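Local coordinates for protein WipB (Legionella pneumophila, PDB 5NNY) that acts as a translocated effector Ser/Thr phosphatase aimed at the host lysosomal nutrient-sensing machinery, the present chain being its phosphatase domain, at residues F122-S127 / Q184-H189; H189-S194 / A242-F247. All coordinates share one frame; numbering follows the deposited sequence. Where two conformers were deposited one is given.

Contact 1. Residues F122-S127 / Q184-H189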
loop_
_atom_site.group_PDB
_atom_site.type_symbol
_atom_site.label_atom_id
_atom_site.label_comp_id
_atom_site.label_asym_id
_atom_site.label_seq_id
_atom_site.Cartn_x
_atom_site.Cartn_y
_atom_site.Cartn_z
ATOM N N PHE A 122 -7.150 -5.874 -8.248
ATOM C CA PHE A 122 -6.493 -4.705 -7.681
ATOM C C PHE A 122 -5.003 -4.953 -7.495
ATOM O O PHE A 122 -4.550 -6.085 -7.355
ATOM C CB PHE A 122 -7.140 -4.255 -6.349
ATOM C CG PHE A 122 -6.961 -5.207 -5.182
ATOM C CD1 PHE A 122 -7.805 -6.295 -5.014
ATOM C CD2 PHE A 122 -5.994 -4.962 -4.212
ATOM C CE1 PHE A 122 -7.660 -7.149 -3.929
ATOM C CE2 PHE A 122 -5.830 -5.803 -3.124
ATOM C CZ PHE A 122 -6.671 -6.903 -2.976
ATOM N N GLU A 123 -4.224 -3.883 -7.545
ATOM C CA GLU A 123 -2.807 -3.997 -7.234
ATOM C C GLU A 123 -2.380 -2.780 -6.438
ATOM O O GLU A 123 -2.938 -1.690 -6.586
ATOM C CB GLU A 123 -1.927 -4.136 -8.480
ATOM C CG GLU A 123 -2.096 -3.016 -9.463
ATOM C CD GLU A 123 -1.359 -3.276 -10.758
ATOM O OE1 GLU A 123 -0.806 -2.309 -11.312
ATOM O OE2 GLU A 123 -1.325 -4.444 -11.211
ATOM N N ILE A 124 -1.372 -2.999 -5.600
ATOM C CA ILE A 124 -0.880 -2.042 -4.617
ATOM C C ILE A 124 0.597 -1.810 -4.887
ATOM O O ILE A 124 1.393 -2.750 -4.853
ATOM C CB ILE A 124 -1.088 -2.551 -3.180
ATOM C CG1 ILE A 124 -2.566 -2.843 -2.960
ATOM C CG2 ILE A 124 -0.618 -1.516 -2.168
ATOM C CD1 ILE A 124 -2.867 -3.581 -1.649
ATOM N N LEU A 125 0.957 -0.563 -5.161
ATOM C CA LEU A 125 2.335 -0.223 -5.482
ATOM C C LEU A 125 3.092 0.019 -4.190
ATOM O O LEU A 125 2.612 0.744 -3.312
ATOM C CB LEU A 125 2.397 1.004 -6.389
ATOM C CG LEU A 125 2.024 0.648 -7.828
ATOM C CD1 LEU A 125 1.686 1.880 -8.626
ATOM C CD2 LEU A 125 3.154 -0.135 -8.484
ATOM N N LEU A 126 4.256 -0.610 -4.070
ATOM C CA LEU A 126 5.037 -0.517 -2.835
ATOM C C LEU A 126 5.392 0.932 -2.514
ATOM O O LEU A 126 5.822 1.697 -3.390
ATOM C CB LEU A 126 6.318 -1.356 -2.964
ATOM C CG LEU A 126 7.147 -1.568 -1.694
ATOM C CD1 LEU A 126 6.324 -2.323 -0.654
ATOM C CD2 LEU A 126 8.460 -2.303 -1.980
ATOM N N SER A 127 5.201 1.314 -1.243
ATOM C CA SER A 127 5.498 2.657 -0.777
ATOM C C SER A 127 6.246 2.565 0.542
ATOM O O SER A 127 6.297 1.508 1.182
ATOM C CB SER A 127 4.224 3.513 -0.599
ATOM O OG SER A 127 3.359 3.027 0.432
ATOM N N GLN A 184 -2.862 -13.309 3.446
ATOM C CA GLN A 184 -3.841 -13.854 2.502
ATOM C C GLN A 184 -4.263 -12.846 1.443
ATOM O O GLN A 184 -4.701 -13.231 0.353
ATOM C CB GLN A 184 -5.080 -14.339 3.257
ATOM C CG GLN A 184 -4.797 -15.523 4.128
ATOM C CD GLN A 184 -4.414 -16.734 3.308
ATOM O OE1 GLN A 184 -5.023 -17.015 2.269
ATOM N NE2 GLN A 184 -3.392 -17.454 3.756
ATOM N N VAL A 185 -4.160 -11.565 1.749
ATOM C CA VAL A 185 -4.738 -10.517 0.922
ATOM C C VAL A 185 -3.677 -9.518 0.495
ATOM O O VAL A 185 -3.420 -9.333 -0.699
ATOM C CB VAL A 185 -5.882 -9.802 1.668
ATOM C CG1 VAL A 185 -6.431 -8.661 0.815
ATOM C CG2 VAL A 185 -6.985 -10.811 2.011
ATOM N N TYR A 186 -3.057 -8.864 1.471
ATOM C CA TYR A 186 -2.256 -7.683 1.159
ATOM C C TYR A 186 -1.007 -8.027 0.352
ATOM O O TYR A 186 -0.755 -7.434 -0.714
ATOM C CB TYR A 186 -1.879 -6.957 2.454
ATOM C CG TYR A 186 -1.112 -5.670 2.204
ATOM C CD1 TYR A 186 -1.792 -4.477 1.929
ATOM C CD2 TYR A 186 0.288 -5.638 2.275
ATOM C CE1 TYR A 186 -1.105 -3.286 1.709
ATOM C CE2 TYR A 186 0.985 -4.449 2.048
ATOM C CZ TYR A 186 0.289 -3.279 1.771
ATOM O OH TYR A 186 0.975 -2.093 1.572
ATOM N N LYS A 187 -0.199 -8.967 0.844
ATOM C CA LYS A 187 1.146 -9.117 0.284
ATOM C C LYS A 187 1.127 -9.691 -1.126
ATOM O O LYS A 187 2.030 -9.407 -1.916
ATOM C CB LYS A 187 2.032 -9.983 1.196
ATOM C CG LYS A 187 1.686 -11.480 1.220
ATOM C CD LYS A 187 2.700 -12.247 2.057
ATOM C CE LYS A 187 2.481 -13.764 1.991
ATOM N NZ LYS A 187 3.345 -14.417 3.011
ATOM N N LYS A 188 0.140 -10.509 -1.462
ATOM C CA LYS A 188 0.151 -11.075 -2.800
ATOM C C LYS A 188 -0.401 -10.118 -3.850
ATOM O O LYS A 188 -0.353 -10.441 -5.040
ATOM C CB LYS A 188 -0.603 -12.405 -2.795
ATOM C CG LYS A 188 0.157 -13.500 -2.027
ATOM C CD LYS A 188 -0.741 -14.643 -1.537
ATOM C CE LYS A 188 -0.106 -15.392 -0.336
ATOM N NZ LYS A 188 1.067 -16.254 -0.695
ATOM N N HIS A 189 -0.890 -8.944 -3.449
ATOM C CA HIS A 189 -1.337 -7.926 -4.391
ATOM C C HIS A 189 -0.341 -6.782 -4.506
ATOM O O HIS A 189 -0.598 -5.805 -5.224
ATOM C CB HIS A 189 -2.719 -7.386 -3.992
ATOM C CG HIS A 189 -3.828 -8.356 -4.247
ATOM N ND1 HIS A 189 -4.168 -9.346 -3.348
ATOM C CD2 HIS A 189 -4.634 -8.528 -5.322
ATOM C CE1 HIS A 189 -5.160 -10.064 -3.842
ATOM N NE2 HIS A 189 -5.461 -9.591 -5.039
HETATM O O HOH W 1 -6.680 -8.878 -7.737
HETATM O O HOH W 2 3.187 -0.658 0.061
#

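Contact 2. Residues H189-S194 / A242-F247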
loop_
_atom_site.group_PDB
_atom_site.type_symbol
_atom_site.label_atom_id
_atom_site.label_comp_id
_atom_site.label_asym_id
_atom_site.label_seq_id
_atom_site.Cartn_x
_atom_site.Cartn_y
_atom_site.Cartn_z
ATOM N N HIS A 189 -0.890 -8.944 -3.449
ATOM C CA HIS A 189 -1.337 -7.926 -4.391
ATOM C C HIS A 189 -0.341 -6.782 -4.506
ATOM O O HIS A 189 -0.598 -5.805 -5.224
ATOM C CB HIS A 189 -2.719 -7.386 -3.992
ATOM C CG HIS A 189 -3.828 -8.356 -4.247
ATOM N ND1 HIS A 189 -4.168 -9.346 -3.348
ATOM C CD2 HIS A 189 -4.634 -8.528 -5.322
ATOM C CE1 HIS A 189 -5.160 -10.064 -3.842
ATOM N NE2 HIS A 189 -5.461 -9.591 -5.039
ATOM N N LEU A 190 0.790 -6.904 -3.826
ATOM C CA LEU A 190 1.849 -5.912 -3.847
ATOM C C LEU A 190 2.700 -6.051 -5.109
ATOM O O LEU A 190 3.015 -7.160 -5.553
ATOM C CB LEU A 190 2.725 -6.096 -2.606
ATOM C CG LEU A 190 3.286 -4.982 -1.732
ATOM C CD1 LEU A 190 2.332 -3.804 -1.569
ATOM C CD2 LEU A 190 3.664 -5.565 -0.352
ATOM N N LYS A 191 3.067 -4.914 -5.681
ATOM C CA LYS A 191 3.995 -4.846 -6.807
ATOM C C LYS A 191 4.940 -3.688 -6.536
ATOM O O LYS A 191 4.528 -2.667 -5.998
ATOM C CB LYS A 191 3.273 -4.614 -8.143
ATOM C CG LYS A 191 2.176 -5.614 -8.445
ATOM C CD LYS A 191 2.569 -6.523 -9.575
ATOM C CE LYS A 191 1.378 -7.299 -10.118
ATOM N NZ LYS A 191 0.638 -6.507 -11.148
ATOM N N ILE A 192 6.215 -3.858 -6.897
ATOM C CA ILE A 192 7.150 -2.736 -6.796
ATOM C C ILE A 192 6.810 -1.684 -7.839
ATOM O O ILE A 192 6.707 -0.489 -7.541
ATOM C CB ILE A 192 8.609 -3.198 -6.969
ATOM C CG1 ILE A 192 8.971 -4.336 -6.030
ATOM C CG2 ILE A 192 9.561 -2.027 -6.744
ATOM C CD1 ILE A 192 10.409 -4.785 -6.211
ATOM N N ILE A 193 6.672 -2.118 -9.088
ATOM C CA ILE A 193 6.277 -1.255 -10.187
ATOM C C ILE A 193 5.266 -2.053 -11.005
ATOM O O ILE A 193 5.169 -3.279 -10.891
ATOM C CB ILE A 193 7.468 -0.803 -11.070
ATOM C CG1 ILE A 193 8.263 -2.016 -11.558
ATOM C CG2 ILE A 193 8.374 0.169 -10.327
ATOM C CD1 ILE A 193 9.379 -1.674 -12.511
ATOM N N SER A 194 4.507 -1.346 -11.841
ATOM C CA SER A 194 3.489 -1.985 -12.668
ATOM C C SER A 194 3.412 -1.265 -14.010
ATOM O O SER A 194 4.163 -0.315 -14.265
ATOM C CB SER A 194 2.135 -2.002 -11.957
ATOM O OG SER A 194 1.233 -2.815 -12.689
ATOM N N ALA A 242 9.174 -10.067 -14.605
ATOM C CA ALA A 242 10.216 -10.849 -13.949
ATOM C C ALA A 242 10.610 -10.230 -12.614
ATOM O O ALA A 242 10.813 -10.944 -11.621
ATOM C CB ALA A 242 11.437 -10.972 -14.863
ATOM N N ILE A 243 10.732 -8.903 -12.575
ATOM C CA ILE A 243 11.031 -8.223 -11.322
ATOM C C ILE A 243 9.941 -8.500 -10.293
ATOM O O ILE A 243 10.232 -8.825 -9.141
ATOM C CB ILE A 243 11.221 -6.717 -11.562
ATOM C CG1 ILE A 243 12.528 -6.485 -12.313
ATOM C CG2 ILE A 243 11.249 -5.952 -10.229
ATOM C CD1 ILE A 243 12.572 -5.173 -13.082
ATOM N N ASN A 244 8.669 -8.396 -10.697
ATOM C CA ASN A 244 7.596 -8.586 -9.732
ATOM C C ASN A 244 7.480 -10.043 -9.307
ATOM O O ASN A 244 7.056 -10.316 -8.179
ATOM C CB ASN A 244 6.267 -8.070 -10.296
ATOM C CG ASN A 244 6.161 -6.551 -10.242
ATOM O OD1 ASN A 244 6.606 -5.914 -9.282
ATOM N ND2 ASN A 244 5.577 -5.965 -11.276
ATOM N N LYS A 245 7.859 -10.986 -10.178
ATOM C CA LYS A 245 7.814 -12.394 -9.785
ATOM C C LYS A 245 8.828 -12.684 -8.695
ATOM O O LYS A 245 8.520 -13.381 -7.724
ATOM C CB LYS A 245 8.081 -13.312 -10.975
ATOM C CG LYS A 245 8.039 -14.803 -10.625
ATOM C CD LYS A 245 8.407 -15.681 -11.825
ATOM C CE LYS A 245 8.118 -17.157 -11.573
ATOM N NZ LYS A 245 8.547 -18.033 -12.710
ATOM N N LYS A 246 10.049 -12.180 -8.856
ATOM C CA LYS A 246 11.047 -12.308 -7.802
ATOM C C LYS A 246 10.593 -11.604 -6.531
ATOM O O LYS A 246 10.814 -12.108 -5.422
ATOM C CB LYS A 246 12.393 -11.747 -8.278
ATOM C CG LYS A 246 13.045 -12.569 -9.393
ATOM C CD LYS A 246 13.362 -13.968 -8.875
ATOM C CE LYS A 246 14.214 -14.765 -9.836
ATOM N NZ LYS A 246 13.590 -14.844 -11.170
ATOM N N PHE A 247 9.940 -10.447 -6.669
ATOM C CA PHE A 247 9.465 -9.731 -5.488
ATOM C C PHE A 247 8.415 -10.546 -4.748
ATOM O O PHE A 247 8.439 -10.639 -3.510
ATOM C CB PHE A 247 8.905 -8.353 -5.877
ATOM C CG PHE A 247 8.363 -7.577 -4.701
ATOM C CD1 PHE A 247 9.223 -6.909 -3.839
ATOM C CD2 PHE A 247 7.009 -7.529 -4.450
ATOM C CE1 PHE A 247 8.726 -6.201 -2.749
ATOM C CE2 PHE A 247 6.512 -6.829 -3.360
ATOM C CZ PHE A 247 7.374 -6.166 -2.520
HETATM O O HOH W 3 4.661 -8.770 -7.253
#

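Contact 1. Residues F122-S127 / Q184-H189
Phe122 lays the face of its ring on the imidazole of His189 in an offset stack, with centroids 3.8 Å apart and planes only 7° from parallel. Phe122 CZ sits over the middle of the imidazole, while Val185 CG1 comes to the edge of the phenyl ring. Phe122 reaches this place with CG between its backbone N and carbonyl carbon (chi1 68°), which swings the ring off the strand and across the histidine. The rotation of the imidazole is fixed from its rim by ND1 of His189, which donates to Val185 O at 2.8 Å, in the carbonyl plane. A water accepts from Phe122 N and, weakly, from His189 NE2. His189 lies in the connection between helix 175-186 and strand 190-198, its N also bonded to Tyr186 O, beside strand 121-125 in the central sheet of the calcineurin-like phosphoesterase fold. Its carbonyl begins the pairing, since Ile124 N donates to His189 O at 2.9 Å with an angle of 157° at the hydrogen. Farther along, Ile124 CD1 meets Tyr186 CE1 at 3.8 Å, the side chains crossing at about a right angle. Tyr186 OH bonds to Glu97 and, through a second water, to Ser127 N.

Contact 2. Residues H189-S194 / A242-F247
Asn244 spans two backbone groups with its carboxamide: OD1 accepts from Ile192 N at 3.2 Å, and ND2 donates to Ile193 O at 2.7 Å. The second bond is the straighter, with 164° at the hydrogen and the acceptor near the amide plane; in the first the hydrogen angle falls to 138° and the donor is tilted from the carbonyl plane. Because both ends of the amide are engaged by groups of opposite polarity, its flip state is defined. A water lies within hydrogen-bonding distance of both Leu190 O and Asn244 O. Lys191 passes across the amide at about a right angle, its CD 3.5 Å from Asn244 ND2, and carries its ammonium on to a salt bridge with Glu123.

One helical turn on, Phe247 supplies the apolar half. With CG anti to its backbone N (chi1 178°), the ring is directed at the strand: Ile192 CG1 lies over one face in a CH-pi contact, 3.7 Å from the centroid, and Leu190 CB stands at the ring edge, 3.9 Å from Phe247 CE2. In this phosphoesterase fold helix 233-253 packs beside the beginning of strand 190-198 and the break at Ile192-Ile193, where the Asn244 amide binds the backbone. Ile192 CD1 also approaches Ile243 CG2, at 4.3 Å. Helix 214-224 backs this cluster, Phe224 touching Ile192 and Ile217 touching both Ile193 and Ile243, while Ile256 and Leu259 pack on Phe247.

In the fold
Of the elements in these contacts, strand 121-125 is reached first, after strand 90-93 and helix 105-117; a largely helical excursion follows, and contact 1 closes it where the end of helix 175-186 returns to that strand. Contact 2 opens at once, through the shared His189, and spans strands 190-198 and 203-208 and helix 214-224 before helix 233-253 comes back. The two loops therefore run in series, neither nested nor crossed. Their centres lie about 10 Å apart, and neighbouring strands 121-125 and 190-198 join them directly: Leu126 N lies 2.8 Å from Lys191 O, a probable hydrogen bond. Contact 1 ties the end of helix 175-186 to strand 121-125, contact 2 helix 233-253 to strand 190-198.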